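Long-range contacts in probable glutaminase ybaS (Escherichia coli, PDB 1U60), which catalyses the hydrolysis of L-glutamine to L-glutamate and ammonium, as a serine-dependent glutaminase of the beta-lactamase clan: residues Thr202-Ala213 with Leu267-Ala278; Leu235-Tyr244 with Ala251-Ser260. All blocks are in the same frame, centred on the assembly; numbering follows the deposited sequence. Where two conformers were deposited one is given.

Interaction 1: residues Thr202-Ala213 with Leu267-Ala278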
# COMPACT_ATOMS: atom_id res chain seq x y z
N THR A 202 -21.03 -1.79 14.98
CA THR A 202 -20.41 -0.91 13.99
C THR A 202 -19.80 0.33 14.65
O THR A 202 -18.79 0.86 14.16
CB THR A 202 -21.41 -0.56 12.93
OG1 THR A 202 -21.79 -1.77 12.24
CG2 THR A 202 -20.82 0.33 11.81
N ILE A 203 -20.45 0.83 15.70
CA ILE A 203 -19.89 1.96 16.44
C ILE A 203 -18.58 1.58 17.09
O ILE A 203 -17.65 2.37 17.12
CB ILE A 203 -20.96 2.56 17.37
CG1 ILE A 203 -21.96 3.35 16.49
CG2 ILE A 203 -20.35 3.54 18.35
CD1 ILE A 203 -23.19 3.74 17.17
N GLU A 204 -18.53 0.39 17.69
CA GLU A 204 -17.31 -0.12 18.29
C GLU A 204 -16.20 -0.29 17.28
O GLU A 204 -15.06 0.09 17.53
CB GLU A 204 -17.62 -1.41 19.03
CG GLU A 204 -18.43 -1.08 20.28
CD GLU A 204 -19.12 -2.28 20.94
OE1 GLU A 204 -19.26 -3.37 20.31
OE2 GLU A 204 -19.58 -2.07 22.11
N LEU A 205 -16.55 -0.79 16.09
CA LEU A 205 -15.55 -0.88 15.01
C LEU A 205 -15.02 0.47 14.60
O LEU A 205 -13.81 0.65 14.44
CB LEU A 205 -16.10 -1.67 13.84
CG LEU A 205 -15.21 -1.90 12.63
CD1 LEU A 205 -13.91 -2.57 13.11
CD2 LEU A 205 -15.86 -2.75 11.56
N ALA A 206 -15.92 1.43 14.42
CA ALA A 206 -15.53 2.79 14.11
C ALA A 206 -14.69 3.42 15.20
O ALA A 206 -13.83 4.24 14.92
CB ALA A 206 -16.74 3.68 13.78
N THR A 207 -14.91 3.00 16.45
CA THR A 207 -14.10 3.47 17.56
C THR A 207 -12.66 2.98 17.48
O THR A 207 -11.74 3.73 17.75
CB THR A 207 -14.75 3.03 18.87
OG1 THR A 207 -16.07 3.59 18.99
CG2 THR A 207 -13.95 3.57 20.03
N LEU A 208 -12.47 1.70 17.12
CA LEU A 208 -11.13 1.17 16.84
C LEU A 208 -10.46 2.08 15.82
O LEU A 208 -9.31 2.50 16.03
CB LEU A 208 -11.21 -0.25 16.32
CG LEU A 208 -9.95 -0.86 15.64
CD1 LEU A 208 -8.72 -0.85 16.55
CD2 LEU A 208 -10.20 -2.26 15.14
N GLY A 209 -11.18 2.41 14.76
CA GLY A 209 -10.66 3.34 13.76
C GLY A 209 -10.29 4.72 14.30
O GLY A 209 -9.27 5.28 13.92
N ALA A 210 -11.15 5.26 15.17
CA ALA A 210 -10.98 6.57 15.72
C ALA A 210 -9.80 6.60 16.71
O ALA A 210 -9.08 7.58 16.78
CB ALA A 210 -12.22 7.03 16.38
N THR A 211 -9.56 5.50 17.39
CA THR A 211 -8.42 5.41 18.29
C THR A 211 -7.14 5.51 17.46
O THR A 211 -6.20 6.23 17.82
CB THR A 211 -8.48 4.13 19.11
OG1 THR A 211 -9.66 4.15 19.96
CG2 THR A 211 -7.24 4.05 19.99
N LEU A 212 -7.11 4.82 16.31
CA LEU A 212 -5.97 4.89 15.44
C LEU A 212 -5.90 6.30 14.84
O LEU A 212 -4.81 6.91 14.78
CB LEU A 212 -6.08 3.82 14.39
CG LEU A 212 -6.05 2.36 14.85
CD1 LEU A 212 -6.38 1.39 13.67
CD2 LEU A 212 -4.70 1.99 15.52
N ALA A 213 -7.03 6.86 14.39
CA ALA A 213 -6.99 8.20 13.79
C ALA A 213 -6.46 9.27 14.78
O ALA A 213 -5.83 10.23 14.35
CB ALA A 213 -8.40 8.61 13.26
N LEU A 267 -13.48 -1.54 8.14
CA LEU A 267 -12.96 -0.36 8.85
C LEU A 267 -12.09 0.45 7.93
O LEU A 267 -11.28 -0.10 7.16
CB LEU A 267 -12.10 -0.86 9.99
CG LEU A 267 -11.24 0.17 10.77
CD1 LEU A 267 -12.15 1.12 11.54
CD2 LEU A 267 -10.27 -0.58 11.66
N ALA A 268 -12.19 1.77 8.03
CA ALA A 268 -11.19 2.62 7.44
C ALA A 268 -10.78 3.73 8.40
O ALA A 268 -11.56 4.18 9.24
CB ALA A 268 -11.72 3.22 6.19
N VAL A 269 -9.54 4.19 8.28
CA VAL A 269 -9.02 5.24 9.15
C VAL A 269 -8.66 6.47 8.33
O VAL A 269 -7.94 6.37 7.36
CB VAL A 269 -7.76 4.73 9.89
CG1 VAL A 269 -7.21 5.84 10.79
CG2 VAL A 269 -8.13 3.49 10.66
N VAL A 270 -9.13 7.64 8.76
CA VAL A 270 -8.71 8.93 8.24
C VAL A 270 -7.71 9.51 9.26
O VAL A 270 -8.12 9.98 10.33
CB VAL A 270 -9.90 9.91 7.98
CG1 VAL A 270 -9.41 11.17 7.28
CG2 VAL A 270 -10.97 9.25 7.12
N PRO A 271 -6.41 9.41 8.99
CA PRO A 271 -5.40 9.80 9.98
C PRO A 271 -5.64 11.25 10.43
O PRO A 271 -5.82 12.18 9.61
CB PRO A 271 -4.06 9.65 9.20
CG PRO A 271 -4.33 8.71 8.14
CD PRO A 271 -5.78 8.96 7.74
N GLY A 272 -5.66 11.43 11.74
CA GLY A 272 -5.93 12.73 12.34
C GLY A 272 -7.38 13.16 12.45
O GLY A 272 -7.65 14.22 13.04
N VAL A 273 -8.32 12.38 11.93
CA VAL A 273 -9.67 12.90 11.73
C VAL A 273 -10.77 12.00 12.28
O VAL A 273 -11.55 12.42 13.12
CB VAL A 273 -9.93 13.22 10.25
CG1 VAL A 273 -11.37 13.81 10.06
CG2 VAL A 273 -8.88 14.21 9.73
N MET A 274 -10.84 10.76 11.82
CA MET A 274 -11.96 9.89 12.17
C MET A 274 -11.75 8.43 11.82
O MET A 274 -10.90 8.08 11.00
CB MET A 274 -13.26 10.38 11.48
CG MET A 274 -13.22 10.26 9.96
SD MET A 274 -14.78 10.62 9.17
CE MET A 274 -15.03 12.30 9.74
N GLY A 275 -12.49 7.57 12.50
CA GLY A 275 -12.73 6.22 12.04
C GLY A 275 -14.05 6.12 11.32
O GLY A 275 -15.03 6.76 11.74
N ILE A 276 -14.08 5.33 10.25
CA ILE A 276 -15.30 5.07 9.50
C ILE A 276 -15.45 3.57 9.44
O ILE A 276 -14.53 2.83 9.08
CB ILE A 276 -15.26 5.63 8.06
CG1 ILE A 276 -14.80 7.07 8.04
CG2 ILE A 276 -16.62 5.40 7.28
CD1 ILE A 276 -14.41 7.61 6.60
N ALA A 277 -16.62 3.09 9.76
CA ALA A 277 -16.84 1.65 9.68
C ALA A 277 -18.21 1.34 9.11
O ALA A 277 -19.15 2.15 9.19
CB ALA A 277 -16.70 1.02 11.01
N ALA A 278 -18.33 0.15 8.59
CA ALA A 278 -19.66 -0.38 8.20
C ALA A 278 -19.72 -1.85 8.38
O ALA A 278 -18.71 -2.50 8.56
CB ALA A 278 -19.94 -0.01 6.75

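Interaction 2: residues Leu235-Tyr244 with Ala251-Ser260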
# COMPACT_ATOMS: atom_id res chain seq x y z
N LEU A 235 -1.21 1.38 10.36
CA LEU A 235 -1.89 1.86 9.16
C LEU A 235 -1.20 1.48 7.86
O LEU A 235 -1.88 1.18 6.87
CB LEU A 235 -2.06 3.39 9.24
CG LEU A 235 -2.91 3.92 10.42
CD1 LEU A 235 -3.13 5.38 10.33
CD2 LEU A 235 -4.28 3.19 10.55
N ALA A 236 0.13 1.45 7.86
CA ALA A 236 0.88 1.01 6.69
C ALA A 236 0.55 -0.45 6.39
O ALA A 236 0.27 -0.81 5.23
CB ALA A 236 2.36 1.17 6.89
N GLU A 237 0.56 -1.28 7.43
CA GLU A 237 0.24 -2.69 7.24
C GLU A 237 -1.18 -2.86 6.68
O GLU A 237 -1.38 -3.69 5.76
CB GLU A 237 0.39 -3.46 8.56
CG GLU A 237 1.83 -3.55 9.15
CD GLU A 237 2.76 -4.59 8.59
OE1 GLU A 237 2.55 -5.09 7.44
OE2 GLU A 237 3.78 -4.90 9.33
N MET A 238 -2.12 -2.08 7.21
CA MET A 238 -3.49 -2.09 6.72
C MET A 238 -3.53 -1.67 5.23
O MET A 238 -4.21 -2.33 4.43
CB MET A 238 -4.38 -1.18 7.54
CG MET A 238 -4.71 -1.76 8.95
SD MET A 238 -5.41 -0.55 10.08
CE MET A 238 -6.99 -0.22 9.31
N MET A 239 -2.82 -0.62 4.84
CA MET A 239 -2.87 -0.17 3.45
C MET A 239 -2.38 -1.31 2.56
O MET A 239 -2.89 -1.46 1.45
CB MET A 239 -2.01 1.08 3.22
CG MET A 239 -2.17 1.73 1.82
SD MET A 239 -3.67 2.51 1.49
CE MET A 239 -3.74 3.65 2.63
N MET A 240 -1.39 -2.08 3.00
CA MET A 240 -0.80 -3.05 2.10
C MET A 240 -1.62 -4.34 1.96
O MET A 240 -1.60 -4.97 0.92
CB MET A 240 0.62 -3.38 2.53
CG MET A 240 1.54 -2.17 2.63
SD MET A 240 1.75 -1.13 1.20
CE MET A 240 2.34 -2.38 -0.03
N GLU A 241 -2.36 -4.72 2.98
CA GLU A 241 -2.95 -6.06 3.04
C GLU A 241 -4.32 -6.18 3.72
O GLU A 241 -4.88 -7.27 3.76
CB GLU A 241 -1.94 -6.95 3.79
CG GLU A 241 -2.18 -8.43 3.82
CD GLU A 241 -2.14 -9.07 2.43
OE1 GLU A 241 -1.08 -8.99 1.76
OE2 GLU A 241 -3.14 -9.71 2.03
N GLY A 242 -4.87 -5.09 4.24
CA GLY A 242 -6.05 -5.14 5.10
C GLY A 242 -7.32 -5.67 4.45
O GLY A 242 -8.22 -6.14 5.13
N LEU A 243 -7.42 -5.53 3.12
CA LEU A 243 -8.53 -6.13 2.34
C LEU A 243 -8.06 -7.29 1.46
O LEU A 243 -8.65 -7.57 0.39
CB LEU A 243 -9.27 -5.06 1.53
CG LEU A 243 -10.33 -4.36 2.39
CD1 LEU A 243 -9.72 -3.24 3.25
CD2 LEU A 243 -11.40 -3.80 1.54
N TYR A 244 -6.96 -7.92 1.87
CA TYR A 244 -6.42 -9.12 1.22
C TYR A 244 -6.00 -8.77 -0.21
O TYR A 244 -5.32 -7.75 -0.42
CB TYR A 244 -7.38 -10.32 1.38
CG TYR A 244 -7.58 -10.59 2.87
CD1 TYR A 244 -6.59 -11.18 3.61
CD2 TYR A 244 -8.67 -10.05 3.55
CE1 TYR A 244 -6.71 -11.37 5.01
CE2 TYR A 244 -8.79 -10.20 4.94
CZ TYR A 244 -7.78 -10.85 5.65
OH TYR A 244 -7.95 -10.98 7.02
N ALA A 251 -6.97 0.83 -2.09
CA ALA A 251 -6.11 2.01 -2.11
C ALA A 251 -6.36 2.93 -3.31
O ALA A 251 -6.36 4.15 -3.20
CB ALA A 251 -4.66 1.59 -2.09
N TYR A 252 -6.60 2.31 -4.48
CA TYR A 252 -6.83 2.98 -5.76
C TYR A 252 -8.13 3.77 -5.74
O TYR A 252 -8.19 4.90 -6.17
CB TYR A 252 -6.85 1.90 -6.81
CG TYR A 252 -6.84 2.32 -8.26
CD1 TYR A 252 -5.67 2.62 -8.88
CD2 TYR A 252 -8.01 2.29 -9.01
CE1 TYR A 252 -5.63 2.96 -10.21
CE2 TYR A 252 -7.99 2.64 -10.36
CZ TYR A 252 -6.80 2.92 -10.96
OH TYR A 252 -6.79 3.26 -12.29
N ARG A 253 -9.19 3.18 -5.20
CA ARG A 253 -10.52 3.79 -5.20
C ARG A 253 -10.86 4.69 -4.03
O ARG A 253 -11.52 5.72 -4.21
CB ARG A 253 -11.57 2.68 -5.34
CG ARG A 253 -11.59 2.04 -6.76
CD ARG A 253 -12.13 2.99 -7.85
NE ARG A 253 -11.99 2.46 -9.20
CZ ARG A 253 -12.15 3.21 -10.31
NH1 ARG A 253 -12.48 4.50 -10.26
NH2 ARG A 253 -12.01 2.67 -11.48
N VAL A 254 -10.44 4.29 -2.82
CA VAL A 254 -10.77 4.96 -1.57
C VAL A 254 -9.56 5.72 -0.96
O VAL A 254 -9.71 6.85 -0.44
CB VAL A 254 -11.27 3.90 -0.56
CG1 VAL A 254 -11.69 4.56 0.73
CG2 VAL A 254 -12.46 3.12 -1.12
N GLY A 255 -8.37 5.11 -1.00
CA GLY A 255 -7.17 5.75 -0.51
C GLY A 255 -7.11 5.97 1.01
O GLY A 255 -6.49 6.93 1.51
N LEU A 256 -7.74 5.08 1.74
CA LEU A 256 -7.62 5.10 3.17
C LEU A 256 -7.24 3.71 3.66
O LEU A 256 -7.74 2.70 3.16
CB LEU A 256 -8.93 5.48 3.82
CG LEU A 256 -9.53 6.85 3.53
CD1 LEU A 256 -10.94 6.92 4.12
CD2 LEU A 256 -8.67 7.95 4.09
N PRO A 257 -6.39 3.64 4.68
CA PRO A 257 -6.04 2.33 5.28
C PRO A 257 -7.25 1.66 5.85
O PRO A 257 -8.00 2.29 6.58
CB PRO A 257 -5.05 2.67 6.39
CG PRO A 257 -5.04 4.17 6.48
CD PRO A 257 -5.70 4.77 5.34
N GLY A 258 -7.42 0.39 5.53
CA GLY A 258 -8.65 -0.31 5.89
C GLY A 258 -8.39 -1.74 6.33
O GLY A 258 -7.28 -2.28 6.24
N LYS A 259 -9.46 -2.36 6.80
CA LYS A 259 -9.44 -3.77 7.19
C LYS A 259 -10.82 -4.36 7.09
O LYS A 259 -11.80 -3.74 7.51
CB LYS A 259 -8.94 -3.92 8.62
CG LYS A 259 -8.75 -5.35 9.11
CD LYS A 259 -7.48 -6.00 8.59
CE LYS A 259 -7.47 -7.52 8.64
NZ LYS A 259 -8.25 -8.21 7.56
N SER A 260 -10.90 -5.58 6.59
CA SER A 260 -12.14 -6.31 6.53
C SER A 260 -12.06 -7.54 7.45
O SER A 260 -10.94 -8.00 7.86
CB SER A 260 -12.38 -6.81 5.14
OG SER A 260 -11.40 -7.80 4.82
O HOH W 1 -6.47 -1.05 3.28
O HOH W 2 -5.93 -8.26 6.08

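Interaction 1: residues Thr202-Ala213 with Leu267-Ala278
G209 and G275 bring the helix 202-213 down onto the hairpin 267-278: their CA atoms are 3.9 Å apart, the shortest such spacing in the contact. The helix axis runs 5.7 Å from that of strand 274-278, at 152° between their N-to-C directions, so the two are roughly antiparallel. G275 CA lies 3.6 Å from G209 C, two backbones meeting with no side chain between them. The tight zone continues on both sides of the pair. CD1 of L267, carried up by a CG anti to the backbone N (chi1 170°), presses against G209 CA at 3.5 Å, shorter than usual van der Waals contact. A277 points its methyl into the first turns of the helix, with CB 3.5 Å from A206 N and close to L205 CG. Toward the hairpin end, A213 does the same from the helix, its CB lying 3.2 Å from V270 O and also near M274 O.

Packing is looser along the flank, where L208 and L267 cross at about a right angle, and L212 CD1 stays 4.1 Å from V269 CG2. The partly exposed side is the turn, where P271 and V273 add little area; here G272 N donates to A213 O with a bent N-H...O angle of 135°. A classic bulge sets V273 and M274 together against V270 on the opposite strand. On the other face of the sheet, helix 290-303 covers A268, M274, I276 and A278. A five-stranded antiparallel sheet with helices on both faces is characteristic of the serine beta-lactamase-like fold.

Interaction 2: residues Leu235-Tyr244 with Ala251-Ser260
K259 and Y244 make the shortest polar link between the segments, with K259 NZ donating to Y244 OH at 2.8 Å. Four acceptors lie within reach of this amino group, more than its protons can serve at once: Y244 OH, G242 O at 3.2 Å from NZ, S260 O at 2.7 Å from NZ, and a water. Bends at chi2 (78°) and chi4 (78°) curl the lysine chain over G242, which delivers NZ to this cluster. G242 O is approached twice: S260 N reaches it at 3.1 Å, from the opposite face of the carbonyl plane to NZ. The water also donates to E241 O and sits over the rim of one face of the Y244 ring, whereas S260 OG lies at the ring edge, 3.5 Å from Y244 CE2. Y244 is a predicted substrate-binding residue, and its OH also bonds S66 and K69, consistent with the Ser-Lys-Tyr cluster of serine beta-lactamase-like sites; K259 stands beside it, and S260 OG is held by N288.

Farther along, G242 CA makes a nearly straight CA-H...O contact with G258 O, at 3.3 Å. A second water accepts from G258 N and lies 2.8 Å from M238 O, one of several acceptors competing for its protons. Beyond it the contact is apolar. M239, bent at chi2 and chi3, turns its CE onto P257 CD at 3.5 Å and sets SD against A251 CB. M238 CB and L235 CB meet the same proline from the helix, while L243 CD1 packs over the G258-K259 peptide.

Strand 258-260, at the sheet's outer edge beside strand 265-270, passes the C-terminal part of helix 231-241 and the turn after it. Helix 68-80 adds V70 against M238 and K259, helix 290-303 touches L243 and L256, and M239 also packs on F308 of the second subunit.

Overall arrangement
Following the chain from the N terminus, helix 202-213 comes first and is not met by its partner until the hairpin 267-278, so interaction 1 closes a loop of 53 residues. Interaction 2 is nested within that loop and closes a short one of six residues, 245-250: helix 231-241 leads through the turn E241-Y244 into helix 247-253 and on to strand 258-260. The two contacts meet in the sheet, since strands 258-260 and 265-270 are antiparallel neighbours, with L267 N 2.8 Å from K259 O and V269 N 3.0 Å from P257 O. Helix 231-241 touches both, M238 and L235 packing on L267 and V269. Together they tie helix 231-241 and the turn bearing Y244 to the five-stranded sheet.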